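Local coordinates for uncharacterized conserved protein (Ruegeria pomeroyi DSS-3, PDB 3IUS) that is of unknown function but, as a probable atypical member of the short-chain dehydrogenase/reductase superfamily, probably binds NAD(P) and may act as an epimerase or dehydratase, at residues T7-G12 with D62-L67; G112-E117 with N252-N257; G160-L165 with A220-L225. All blocks are in the same frame, centred on the assembly; numbering follows the deposited sequence.

Interaction 1: T7-G12 with D62-L67; sequences TLLSFG and DGVTHL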
ATOM      1  N   THR A   7     -18.879  -9.462   5.534  1.00 26.82           N
ATOM      2  CA  THR A   7     -18.476  -9.977   4.232  1.00 27.38           C
ATOM      3  C   THR A   7     -17.693  -8.922   3.456  1.00 18.19           C
ATOM      4  O   THR A   7     -18.225  -7.870   3.108  1.00 19.12           O
ATOM      5  CB  THR A   7     -19.702 -10.410   3.409  1.00 24.44           C
ATOM      6  OG1 THR A   7     -20.374 -11.481   4.082  1.00 25.67           O
ATOM      7  CG2 THR A   7     -19.289 -10.866   2.014  1.00 21.23           C
ATOM      8  N   LEU A   8     -16.428  -9.221   3.179  1.00 18.13           N
ATOM      9  CA  LEU A   8     -15.545  -8.284   2.512  1.00 20.59           C
ATOM     10  C   LEU A   8     -15.287  -8.698   1.068  1.00 19.62           C
ATOM     11  O   LEU A   8     -14.881  -9.829   0.801  1.00 19.03           O
ATOM     12  CB  LEU A   8     -14.213  -8.196   3.261  1.00 21.50           C
ATOM     13  CG  LEU A   8     -13.073  -7.446   2.564  1.00 26.30           C
ATOM     14  CD1 LEU A   8     -13.282  -5.946   2.648  1.00 25.14           C
ATOM     15  CD2 LEU A   8     -11.730  -7.834   3.170  1.00 27.39           C
ATOM     16  N   LEU A   9     -15.524  -7.772   0.144  1.00 22.80           N
ATOM     17  CA  LEU A   9     -15.149  -7.956  -1.253  1.00 18.42           C
ATOM     18  C   LEU A   9     -13.879  -7.154  -1.537  1.00 21.21           C
ATOM     19  O   LEU A   9     -13.837  -5.939  -1.352  1.00 20.18           O
ATOM     20  CB  LEU A   9     -16.286  -7.530  -2.182  1.00 19.17           C
ATOM     21  CG  LEU A   9     -16.039  -7.574  -3.695  1.00 20.39           C
ATOM     22  CD1 LEU A   9     -15.479  -8.924  -4.129  1.00 20.29           C
ATOM     23  CD2 LEU A   9     -17.316  -7.249  -4.448  1.00 20.80           C
ATOM     24  N   SER A  10     -12.840  -7.852  -1.980  1.00 21.26           N
ATOM     25  CA  SER A  10     -11.526  -7.258  -2.139  1.00 17.98           C
ATOM     26  C   SER A  10     -11.129  -7.292  -3.615  1.00 20.69           C
ATOM     27  O   SER A  10     -10.858  -8.361  -4.166  1.00 21.24           O
ATOM     28  CB  SER A  10     -10.527  -8.044  -1.282  1.00 20.03           C
ATOM     29  OG  SER A  10      -9.184  -7.674  -1.524  1.00 18.83           O
ATOM     30  N   PHE A  11     -11.124  -6.125  -4.257  1.00 18.04           N
ATOM     31  CA  PHE A  11     -10.771  -6.023  -5.673  1.00 19.75           C
ATOM     32  C   PHE A  11      -9.262  -5.969  -5.823  1.00 18.08           C
ATOM     33  O   PHE A  11      -8.597  -5.132  -5.206  1.00 17.73           O
ATOM     34  CB  PHE A  11     -11.385  -4.769  -6.303  1.00 20.32           C
ATOM     35  CG  PHE A  11     -12.880  -4.796  -6.380  1.00 19.71           C
ATOM     36  CD1 PHE A  11     -13.521  -5.340  -7.485  1.00 26.93           C
ATOM     37  CD2 PHE A  11     -13.647  -4.269  -5.357  1.00 26.69           C
ATOM     38  CE1 PHE A  11     -14.903  -5.361  -7.561  1.00 27.80           C
ATOM     39  CE2 PHE A  11     -15.024  -4.286  -5.424  1.00 27.50           C
ATOM     40  CZ  PHE A  11     -15.654  -4.838  -6.523  1.00 21.88           C
ATOM     41  N   GLY A  12      -8.719  -6.844  -6.659  1.00 18.86           N
ATOM     42  CA  GLY A  12      -7.280  -6.932  -6.807  1.00 19.73           C
ATOM     43  C   GLY A  12      -6.673  -7.444  -5.517  1.00 18.61           C
ATOM     44  O   GLY A  12      -5.779  -6.823  -4.942  1.00 21.18           O
ATOM     45  N   ASP A  62     -24.138  -8.623  -3.536  1.00 27.61           N
ATOM     46  CA  ASP A  62     -25.117  -9.127  -2.581  1.00 29.47           C
ATOM     47  C   ASP A  62     -24.455  -9.618  -1.303  1.00 26.30           C
ATOM     48  O   ASP A  62     -23.523 -10.432  -1.340  1.00 24.05           O
ATOM     49  CB  ASP A  62     -25.959 -10.252  -3.177  1.00 29.91           C
ATOM     50  CG  ASP A  62     -27.058 -10.705  -2.233  1.00 33.87           C
ATOM     51  OD1 ASP A  62     -27.889  -9.855  -1.842  1.00 33.10           O
ATOM     52  OD2 ASP A  62     -27.086 -11.902  -1.872  1.00 37.77           O
ATOM     53  N   GLY A  63     -24.950  -9.127  -0.173  1.00 24.15           N
ATOM     54  CA  GLY A  63     -24.434  -9.531   1.122  1.00 25.43           C
ATOM     55  C   GLY A  63     -23.084  -8.939   1.494  1.00 21.95           C
ATOM     56  O   GLY A  63     -22.542  -9.248   2.556  1.00 25.76           O
ATOM     57  N   VAL A  64     -22.536  -8.089   0.629  1.00 19.38           N
ATOM     58  CA  VAL A  64     -21.242  -7.465   0.900  1.00 22.94           C
ATOM     59  C   VAL A  64     -21.377  -6.286   1.869  1.00 23.51           C
ATOM     60  O   VAL A  64     -22.176  -5.370   1.635  1.00 21.49           O
ATOM     61  CB  VAL A  64     -20.563  -6.977  -0.395  1.00 22.28           C
ATOM     62  CG1 VAL A  64     -19.286  -6.207  -0.071  1.00 19.74           C
ATOM     63  CG2 VAL A  64     -20.271  -8.147  -1.323  1.00 20.80           C
ATOM     64  N   THR A  65     -20.597  -6.316   2.949  1.00 18.19           N
ATOM     65  CA  THR A  65     -20.647  -5.265   3.972  1.00 24.56           C
ATOM     66  C   THR A  65     -19.423  -4.355   3.909  1.00 20.43           C
ATOM     67  O   THR A  65     -19.467  -3.193   4.310  1.00 21.98           O
ATOM     68  CB  THR A  65     -20.766  -5.857   5.407  1.00 22.69           C
ATOM     69  OG1 THR A  65     -19.638  -6.703   5.681  1.00 22.91           O
ATOM     70  CG2 THR A  65     -22.042  -6.663   5.557  1.00 23.32           C
ATOM     71  N   HIS A  66     -18.324  -4.891   3.399  1.00 20.59           N
ATOM     72  CA  HIS A  66     -17.080  -4.153   3.360  1.00 17.19           C
ATOM     73  C   HIS A  66     -16.474  -4.262   1.968  1.00 23.67           C
ATOM     74  O   HIS A  66     -16.496  -5.332   1.360  1.00 20.12           O
ATOM     75  CB  HIS A  66     -16.103  -4.712   4.397  1.00 24.39           C
ATOM     76  CG  HIS A  66     -16.535  -4.502   5.817  1.00 23.79           C
ATOM     77  ND1 HIS A  66     -17.625  -5.142   6.368  1.00 22.61           N
ATOM     78  CD2 HIS A  66     -16.014  -3.734   6.802  1.00 25.16           C
ATOM     79  CE1 HIS A  66     -17.763  -4.769   7.627  1.00 26.99           C
ATOM     80  NE2 HIS A  66     -16.801  -3.910   7.915  1.00 25.11           N
ATOM     81  N   LEU A  67     -15.950  -3.144   1.471  1.00 22.07           N
ATOM     82  CA  LEU A  67     -15.224  -3.100   0.201  1.00 18.47           C
ATOM     83  C   LEU A  67     -13.771  -2.700   0.414  1.00 21.01           C
ATOM     84  O   LEU A  67     -13.479  -1.749   1.135  1.00 21.46           O
ATOM     85  CB  LEU A  67     -15.875  -2.085  -0.741  1.00 21.27           C
ATOM     86  CG  LEU A  67     -16.634  -2.539  -1.982  1.00 29.98           C
ATOM     87  CD1 LEU A  67     -17.445  -3.795  -1.718  1.00 30.60           C
ATOM     88  CD2 LEU A  67     -17.510  -1.400  -2.511  1.00 25.36           C
TER
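Leu9 and Leu67, neighbours on adjacent parallel strands, send their side chains to the same face of the sheet, and CB of Leu9 abuts a notch formed by two methyl groups of the other segment. CG1 of Val64 lies 3.9 Å from Leu9 CB, and Leu67 CD1 approaches the same carbon equally closely. Leu9 has its CG anti to the backbone N (chi1 176°), and it is CB, not the isobutyl end, that makes the contact. The Phe11 ring extends the apolar surface: its CE2 edge meets the branch point of Leu67, while helix 79-90 covers this face through Val80, Leu84 and Ile88. On the face of Leu8 and His66 the fit is a methyl against a methylene, Leu8 CD1 resting 3.5 Å from His66 CB with the two side chains nearly perpendicular. The imidazole turns off from Leu8 and meets Trp29 edge-to-face.

The polar seam fixes the register. Thr7 O takes two donors, Thr65 N at 2.8 Å in the carbonyl plane and His66 N tilted 30° from it; further along, Leu9 N bonds to His66 O at 2.9 Å. Just before strand 66-69, Thr65 turns OG1 between its own N and carbonyl carbon (chi1 60°), where it accepts a bond from Thr7 N at 2.9 Å. That hydroxyl also lies in the His66 ring plane, hydrogen-bonded to ND1 at 2.6 Å, which would steady the imidazole's rotation. At the start of the strand, Thr7 CB presses against Gly63 O at 3.2 Å. Strand 7-11 also pairs with strand 30-35, which makes it an inner strand of the parallel sheet, and it runs into Gly12, the first glycine of a probable GxGxxA dinucleotide-binding turn, as in the NAD(P)-binding Rossmann fold.

Interaction 2: G112-E117 with N252-N257; sequences GAWVDE and NKRVRN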
ATOM      1  N   GLY A 112      11.960  17.246   1.038  1.00 19.28           N
ATOM      2  CA  GLY A 112      12.274  16.593   2.297  1.00 14.98           C
ATOM      3  C   GLY A 112      11.476  17.075   3.492  1.00 15.83           C
ATOM      4  O   GLY A 112      11.591  16.507   4.578  1.00 19.64           O
ATOM      5  N   ALA A 113      10.675  18.116   3.298  1.00 15.64           N
ATOM      6  CA  ALA A 113       9.822  18.631   4.362  1.00 19.90           C
ATOM      7  C   ALA A 113       8.749  17.614   4.726  1.00 19.53           C
ATOM      8  O   ALA A 113       8.487  16.674   3.968  1.00 16.04           O
ATOM      9  CB  ALA A 113       9.176  19.949   3.944  1.00 17.44           C
ATOM     10  N   TRP A 114       8.118  17.821   5.881  1.00 15.52           N
ATOM     11  CA  TRP A 114       7.104  16.909   6.391  1.00 15.49           C
ATOM     12  C   TRP A 114       5.725  17.272   5.868  1.00 20.21           C
ATOM     13  O   TRP A 114       5.369  18.449   5.787  1.00 22.84           O
ATOM     14  CB  TRP A 114       7.099  16.910   7.925  1.00 14.80           C
ATOM     15  CG  TRP A 114       8.276  16.205   8.531  1.00 18.90           C
ATOM     16  CD1 TRP A 114       9.479  16.754   8.867  1.00 21.19           C
ATOM     17  CD2 TRP A 114       8.355  14.819   8.877  1.00 14.36           C
ATOM     18  NE1 TRP A 114      10.308  15.789   9.393  1.00 18.03           N
ATOM     19  CE2 TRP A 114       9.642  14.593   9.408  1.00 12.29           C
ATOM     20  CE3 TRP A 114       7.465  13.743   8.779  1.00 14.98           C
ATOM     21  CZ2 TRP A 114      10.048  13.344   9.854  1.00 12.42           C
ATOM     22  CZ3 TRP A 114       7.872  12.506   9.222  1.00 14.13           C
ATOM     23  CH2 TRP A 114       9.155  12.312   9.746  1.00 13.91           C
ATOM     24  N   VAL A 115       4.962  16.247   5.509  1.00 12.30           N
ATOM     25  CA  VAL A 115       3.609  16.410   5.009  1.00 15.29           C
ATOM     26  C   VAL A 115       2.669  15.564   5.851  1.00 12.42           C
ATOM     27  O   VAL A 115       3.078  14.581   6.462  1.00 12.63           O
ATOM     28  CB  VAL A 115       3.507  15.983   3.521  1.00 21.62           C
ATOM     29  CG1 VAL A 115       4.495  16.783   2.675  1.00 19.98           C
ATOM     30  CG2 VAL A 115       3.773  14.482   3.358  1.00 16.13           C
ATOM     31  N   ASP A 116       1.407  15.969   5.927  1.00 15.36           N
ATOM     32  CA  ASP A 116       0.414  15.151   6.595  1.00 19.28           C
ATOM     33  C   ASP A 116      -0.825  15.045   5.719  1.00 12.65           C
ATOM     34  O   ASP A 116      -0.812  15.462   4.561  1.00 12.70           O
ATOM     35  CB  ASP A 116       0.091  15.664   8.010  1.00 22.66           C
ATOM     36  CG  ASP A 116      -0.482  17.079   8.024  1.00 21.28           C
ATOM     37  OD1 ASP A 116      -1.189  17.460   7.072  1.00 18.34           O
ATOM     38  OD2 ASP A 116      -0.230  17.806   9.013  1.00 22.49           O
ATOM     39  N   GLU A 117      -1.890  14.488   6.272  1.00 18.11           N
ATOM     40  CA  GLU A 117      -3.094  14.245   5.500  1.00 23.09           C
ATOM     41  C   GLU A 117      -3.797  15.539   5.072  1.00 25.04           C
ATOM     42  O   GLU A 117      -4.705  15.496   4.248  1.00 13.01           O
ATOM     43  CB  GLU A 117      -4.056  13.331   6.266  1.00 20.91           C
ATOM     44  CG  GLU A 117      -3.540  11.907   6.496  1.00 13.08           C
ATOM     45  CD  GLU A 117      -2.682  11.763   7.742  1.00 12.94           C
ATOM     46  OE1 GLU A 117      -2.181  12.786   8.262  1.00 13.53           O
ATOM     47  OE2 GLU A 117      -2.506  10.614   8.205  1.00 14.17           O
ATOM     48  N   ASN A 252      10.792  14.352  -3.089  1.00 18.46           N
ATOM     49  CA  ASN A 252      11.295  14.040  -1.762  1.00 13.24           C
ATOM     50  C   ASN A 252      10.413  14.660  -0.686  1.00 13.23           C
ATOM     51  O   ASN A 252      10.203  15.862  -0.689  1.00 13.11           O
ATOM     52  CB  ASN A 252      12.731  14.533  -1.619  1.00 24.90           C
ATOM     53  CG  ASN A 252      13.429  13.944  -0.419  1.00 15.82           C
ATOM     54  OD1 ASN A 252      13.237  12.773  -0.086  1.00 14.75           O
ATOM     55  ND2 ASN A 252      14.233  14.755   0.249  1.00 16.46           N
ATOM     56  N   LYS A 253       9.910  13.832   0.226  1.00 13.05           N
ATOM     57  CA  LYS A 253       9.137  14.321   1.362  1.00 12.87           C
ATOM     58  C   LYS A 253       9.249  13.369   2.556  1.00 14.54           C
ATOM     59  O   LYS A 253       9.783  12.270   2.432  1.00 17.93           O
ATOM     60  CB  LYS A 253       7.672  14.511   0.970  1.00 14.19           C
ATOM     61  CG  LYS A 253       6.866  13.220   0.865  1.00 16.31           C
ATOM     62  CD  LYS A 253       6.935  12.606  -0.513  1.00 19.19           C
ATOM     63  CE  LYS A 253       6.074  11.352  -0.599  1.00 21.24           C
ATOM     64  NZ  LYS A 253       6.314  10.620  -1.870  1.00 24.80           N
ATOM     65  N   ARG A 254       8.747  13.798   3.710  1.00 14.90           N
ATOM     66  CA  ARG A 254       8.681  12.944   4.883  1.00 12.75           C
ATOM     67  C   ARG A 254       7.227  12.961   5.300  1.00 13.89           C
ATOM     68  O   ARG A 254       6.613  14.022   5.319  1.00 14.74           O
ATOM     69  CB  ARG A 254       9.581  13.482   6.001  1.00 12.63           C
ATOM     70  CG  ARG A 254      11.074  13.256   5.746  1.00 12.73           C
ATOM     71  CD  ARG A 254      11.904  13.902   6.845  1.00 12.64           C
ATOM     72  NE  ARG A 254      13.312  13.505   6.780  1.00 12.78           N
ATOM     73  CZ  ARG A 254      14.191  14.055   5.959  1.00 12.84           C
ATOM     74  NH1 ARG A 254      13.806  15.009   5.124  1.00 12.87           N
ATOM     75  NH2 ARG A 254      15.454  13.647   5.967  1.00 13.45           N
ATOM     76  N   VAL A 255       6.668  11.784   5.573  1.00 12.80           N
ATOM     77  CA  VAL A 255       5.229  11.666   5.779  1.00 15.87           C
ATOM     78  C   VAL A 255       4.895  11.355   7.229  1.00 16.76           C
ATOM     79  O   VAL A 255       5.417  10.395   7.798  1.00 14.17           O
ATOM     80  CB  VAL A 255       4.627  10.562   4.875  1.00 15.09           C
ATOM     81  CG1 VAL A 255       3.108  10.527   5.019  1.00 18.67           C
ATOM     82  CG2 VAL A 255       5.045  10.779   3.412  1.00 15.06           C
ATOM     83  N   ARG A 256       4.002  12.158   7.810  1.00 12.60           N
ATOM     84  CA  ARG A 256       3.531  11.966   9.180  1.00 18.26           C
ATOM     85  C   ARG A 256       2.530  10.813   9.243  1.00 13.22           C
ATOM     86  O   ARG A 256       1.706  10.648   8.343  1.00 14.57           O
ATOM     87  CB  ARG A 256       2.849  13.238   9.716  1.00 13.85           C
ATOM     88  CG  ARG A 256       3.729  14.477   9.840  1.00 12.22           C
ATOM     89  CD  ARG A 256       4.791  14.343  10.934  1.00 17.58           C
ATOM     90  NE  ARG A 256       5.538  15.592  11.102  1.00 19.23           N
ATOM     91  CZ  ARG A 256       6.724  15.691  11.702  1.00 16.48           C
ATOM     92  NH1 ARG A 256       7.307  14.616  12.205  1.00 12.96           N
ATOM     93  NH2 ARG A 256       7.322  16.873  11.808  1.00 15.63           N
ATOM     94  N   ASN A 257       2.600  10.031  10.311  1.00 12.68           N
ATOM     95  CA  ASN A 257       1.709   8.891  10.513  1.00 16.39           C
ATOM     96  C   ASN A 257       0.957   8.995  11.839  1.00 18.27           C
ATOM     97  O   ASN A 257       0.622   7.981  12.448  1.00 16.03           O
ATOM     98  CB  ASN A 257       2.503   7.577  10.468  1.00 13.85           C
ATOM     99  CG  ASN A 257       3.549   7.491  11.567  1.00 22.10           C
ATOM    100  OD1 ASN A 257       3.580   8.324  12.473  1.00 16.17           O
ATOM    101  ND2 ASN A 257       4.431   6.488  11.478  1.00 13.00           N
TER
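Trp114 is sandwiched between two arginines of segment 252-257, Arg254 in the strand and Arg256 just beyond it, each offering a different part of itself. Over one indole face comes the aliphatic stem of Arg254, its CB 3.4 Å from the six-membered ring centroid and 13° off the normal, a CH-pi contact. The opposite face carries the guanidinium of Arg256, laid flat at 7° to the indole, with CZ 3.7 Å from the five-membered ring centroid in a cation-pi stack. A bend at chi2 (-68°) folds the Arg256 chain back over the ring. Arg254 instead runs extended from CG to NE past the indole, and its NH1 reaches Gly112 O at 2.7 Å, the oxygen lying near the guanidinium plane.

Beneath these side chains the backbones form a short two-stranded parallel sheet, separate from the main Rossmann-type sheet, joining strand residues 140 positions apart. Arg254 N bonds to Ala113 O, Val115 N to Arg254 O at 2.8 Å, and Arg256 N to Val115 O. On the other face of this sheet Val115 CG2 touches Val255 CG2 at 3.9 Å. Gly112 N closes the ladder on Asn252 O, while the Asn252 amide is held by Val179 and, weakly, by Gly177.

Interaction 3: G160-L165 with A220-L225; sequences GPFSKL and AYAAEL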
ATOM      1  N   GLY A 160      11.259  -8.750   0.458  1.00 22.77           N
ATOM      2  CA  GLY A 160      12.342  -8.179   1.234  1.00 25.90           C
ATOM      3  C   GLY A 160      13.627  -8.145   0.433  1.00 34.26           C
ATOM      4  O   GLY A 160      13.668  -8.629  -0.697  1.00 33.96           O
ATOM      5  N   PRO A 161      14.692  -7.587   1.024  1.00 35.61           N
ATOM      6  CA  PRO A 161      15.943  -7.339   0.308  1.00 34.67           C
ATOM      7  C   PRO A 161      16.927  -8.507   0.338  1.00 36.64           C
ATOM      8  O   PRO A 161      17.929  -8.459  -0.373  1.00 40.99           O
ATOM      9  CB  PRO A 161      16.511  -6.151   1.073  1.00 35.15           C
ATOM     10  CG  PRO A 161      16.146  -6.464   2.493  1.00 33.63           C
ATOM     11  CD  PRO A 161      14.800  -7.181   2.437  1.00 32.14           C
ATOM     12  N   PHE A 162      16.645  -9.537   1.130  1.00 34.92           N
ATOM     13  CA  PHE A 162      17.586 -10.644   1.289  1.00 32.58           C
ATOM     14  C   PHE A 162      17.586 -11.604   0.101  1.00 43.80           C
ATOM     15  O   PHE A 162      18.566 -12.310  -0.135  1.00 46.37           O
ATOM     16  CB  PHE A 162      17.342 -11.378   2.609  1.00 26.87           C
ATOM     17  CG  PHE A 162      17.403 -10.474   3.806  1.00 23.83           C
ATOM     18  CD1 PHE A 162      18.619 -10.052   4.310  1.00 20.82           C
ATOM     19  CD2 PHE A 162      16.243 -10.017   4.408  1.00 21.58           C
ATOM     20  CE1 PHE A 162      18.679  -9.211   5.396  1.00 18.85           C
ATOM     21  CE2 PHE A 162      16.298  -9.178   5.498  1.00 16.99           C
ATOM     22  CZ  PHE A 162      17.512  -8.768   5.994  1.00 19.82           C
ATOM     23  N   SER A 163      16.488 -11.620  -0.648  1.00 50.07           N
ATOM     24  CA  SER A 163      16.428 -12.362  -1.902  1.00 52.52           C
ATOM     25  C   SER A 163      17.285 -11.657  -2.949  1.00 49.75           C
ATOM     26  O   SER A 163      17.820 -12.281  -3.863  1.00 54.77           O
ATOM     27  CB  SER A 163      14.985 -12.431  -2.399  1.00 50.55           C
ATOM     28  OG  SER A 163      14.521 -11.141  -2.763  1.00 45.80           O
ATOM     29  N   LYS A 164      17.413 -10.347  -2.782  1.00 45.41           N
ATOM     30  CA  LYS A 164      18.064  -9.468  -3.743  1.00 45.41           C
ATOM     31  C   LYS A 164      19.594  -9.540  -3.676  1.00 45.74           C
ATOM     32  O   LYS A 164      20.293  -8.978  -4.522  1.00 46.82           O
ATOM     33  CB  LYS A 164      17.569  -8.042  -3.488  1.00 49.54           C
ATOM     34  CG  LYS A 164      18.194  -6.932  -4.307  1.00 52.18           C
ATOM     35  CD  LYS A 164      17.357  -5.670  -4.143  1.00 55.46           C
ATOM     36  CE  LYS A 164      18.193  -4.399  -4.199  1.00 56.90           C
ATOM     37  NZ  LYS A 164      17.391  -3.203  -3.792  1.00 55.32           N
ATOM     38  N   LEU A 165      20.112 -10.251  -2.680  1.00 40.56           N
ATOM     39  CA  LEU A 165      21.546 -10.272  -2.415  1.00 38.67           C
ATOM     40  C   LEU A 165      22.253 -11.447  -3.075  1.00 38.99           C
ATOM     41  O   LEU A 165      21.617 -12.402  -3.519  1.00 47.07           O
ATOM     42  CB  LEU A 165      21.796 -10.331  -0.908  1.00 37.20           C
ATOM     43  CG  LEU A 165      21.212  -9.205  -0.061  1.00 37.46           C
ATOM     44  CD1 LEU A 165      21.054  -9.665   1.379  1.00 37.14           C
ATOM     45  CD2 LEU A 165      22.091  -7.963  -0.149  1.00 36.95           C
ATOM     46  N   ALA A 220      22.163  -1.221   2.371  1.00 21.97           N
ATOM     47  CA  ALA A 220      23.349  -1.382   3.202  1.00 18.35           C
ATOM     48  C   ALA A 220      23.072  -2.247   4.431  1.00 17.08           C
ATOM     49  O   ALA A 220      23.862  -3.109   4.783  1.00 16.68           O
ATOM     50  CB  ALA A 220      23.899  -0.020   3.620  1.00 16.21           C
ATOM     51  N   TYR A 221      21.942  -2.011   5.093  1.00 16.17           N
ATOM     52  CA  TYR A 221      21.648  -2.733   6.327  1.00 16.14           C
ATOM     53  C   TYR A 221      21.368  -4.212   6.072  1.00 16.42           C
ATOM     54  O   TYR A 221      21.746  -5.070   6.870  1.00 16.55           O
ATOM     55  CB  TYR A 221      20.476  -2.088   7.086  1.00 15.79           C
ATOM     56  CG  TYR A 221      20.377  -2.577   8.512  1.00 15.72           C
ATOM     57  CD1 TYR A 221      21.453  -2.448   9.385  1.00 26.19           C
ATOM     58  CD2 TYR A 221      19.214  -3.173   8.990  1.00 19.30           C
ATOM     59  CE1 TYR A 221      21.375  -2.897  10.688  1.00 27.68           C
ATOM     60  CE2 TYR A 221      19.129  -3.627  10.289  1.00 20.46           C
ATOM     61  CZ  TYR A 221      20.208  -3.480  11.137  1.00 22.94           C
ATOM     62  OH  TYR A 221      20.127  -3.928  12.433  1.00 24.23           O
ATOM     63  N   ALA A 222      20.709  -4.507   4.958  1.00 16.53           N
ATOM     64  CA  ALA A 222      20.431  -5.885   4.582  1.00 16.82           C
ATOM     65  C   ALA A 222      21.760  -6.618   4.369  1.00 17.17           C
ATOM     66  O   ALA A 222      21.943  -7.744   4.828  1.00 17.38           O
ATOM     67  CB  ALA A 222      19.585  -5.931   3.320  1.00 16.90           C
ATOM     68  N   ALA A 223      22.693  -5.955   3.699  1.00 17.23           N
ATOM     69  CA  ALA A 223      24.017  -6.549   3.462  1.00 17.57           C
ATOM     70  C   ALA A 223      24.739  -6.790   4.788  1.00 17.56           C
ATOM     71  O   ALA A 223      25.318  -7.852   5.016  1.00 17.85           O
ATOM     72  CB  ALA A 223      24.845  -5.660   2.554  1.00 17.61           C
ATOM     73  N   GLU A 224      24.694  -5.797   5.664  1.00 17.24           N
ATOM     74  CA  GLU A 224      25.294  -5.912   6.986  1.00 20.19           C
ATOM     75  C   GLU A 224      24.755  -7.128   7.750  1.00 17.28           C
ATOM     76  O   GLU A 224      25.520  -7.915   8.296  1.00 17.49           O
ATOM     77  CB  GLU A 224      25.055  -4.623   7.776  1.00 26.59           C
ATOM     78  CG  GLU A 224      25.641  -4.611   9.176  1.00 32.04           C
ATOM     79  CD  GLU A 224      25.329  -3.323   9.923  1.00 39.46           C
ATOM     80  OE1 GLU A 224      25.062  -2.298   9.259  1.00 39.74           O
ATOM     81  OE2 GLU A 224      25.352  -3.335  11.172  1.00 41.09           O
ATOM     82  N   LEU A 225      23.432  -7.269   7.798  1.00 19.24           N
ATOM     83  CA  LEU A 225      22.804  -8.405   8.472  1.00 17.77           C
ATOM     84  C   LEU A 225      23.242  -9.761   7.915  1.00 18.72           C
ATOM     85  O   LEU A 225      23.318 -10.751   8.649  1.00 17.73           O
ATOM     86  CB  LEU A 225      21.284  -8.287   8.395  1.00 17.10           C
ATOM     87  CG  LEU A 225      20.694  -7.210   9.297  1.00 17.54           C
ATOM     88  CD1 LEU A 225      19.202  -7.030   9.025  1.00 18.00           C
ATOM     89  CD2 LEU A 225      20.938  -7.542  10.764  1.00 19.24           C
TER
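Pro161 and Phe162, in the loop between strands 146-155 and 172-174, pack against helix 215-226 around the small side chain of Ala222. The contact is a loop-on-helix apolar patch in the C-terminal half of this epimerase/dehydratase-family chain, and no hydrogen bond crosses it. The C-gamma-endo ring of Pro161 places CG 3.6 Å from Ala222 CB, with its own CB close behind. Pro161 CG also lies over one face of the Phe162 ring, offset toward the rim, and both side chains touch Ala222.

Phe162 has CG anti to its carbonyl carbon (chi1 -56°), which swings the ring toward the helix. CE1 comes within 4.0 Å of Ala222 CB and obliquely approaches the carbonyl oxygen of that residue. Leu165 holds a similar first torsion (-58°) with an extended second one (157°), bringing its two methyls to the helix at separate points: CD1 at 4.0 Å from Ala222 O, CD2 at 4.3 Å from Ala223 CA. Gln281 of helix 273-282 touches Phe162 and donates through NE2 to Leu225 O. One turn along from Ala222, Leu225 points CD1 at the ring's rim, in plane, 3.9 Å from Phe162 CZ.

Overall arrangement
The three contacts occupy separate regions of one chain and do not touch. Interaction 1 lies across the chain's centre from the other two, with centres about 32 Å from interaction 2 and about 37 Å from interaction 3; its nearest atoms are about 18 Å from either. Interactions 2 and 3 are closer, about 26 Å between centres and 16 Å between nearest atoms. Interaction 1 is complete before residue 112, whereas both segments of interaction 3 fall between residues 117 and 252, within the span that interaction 2 brings together. The probable dinucleotide-binding turn begins at Gly12 in interaction 1; no atom of the other two contacts comes within about 18 Å of that contact.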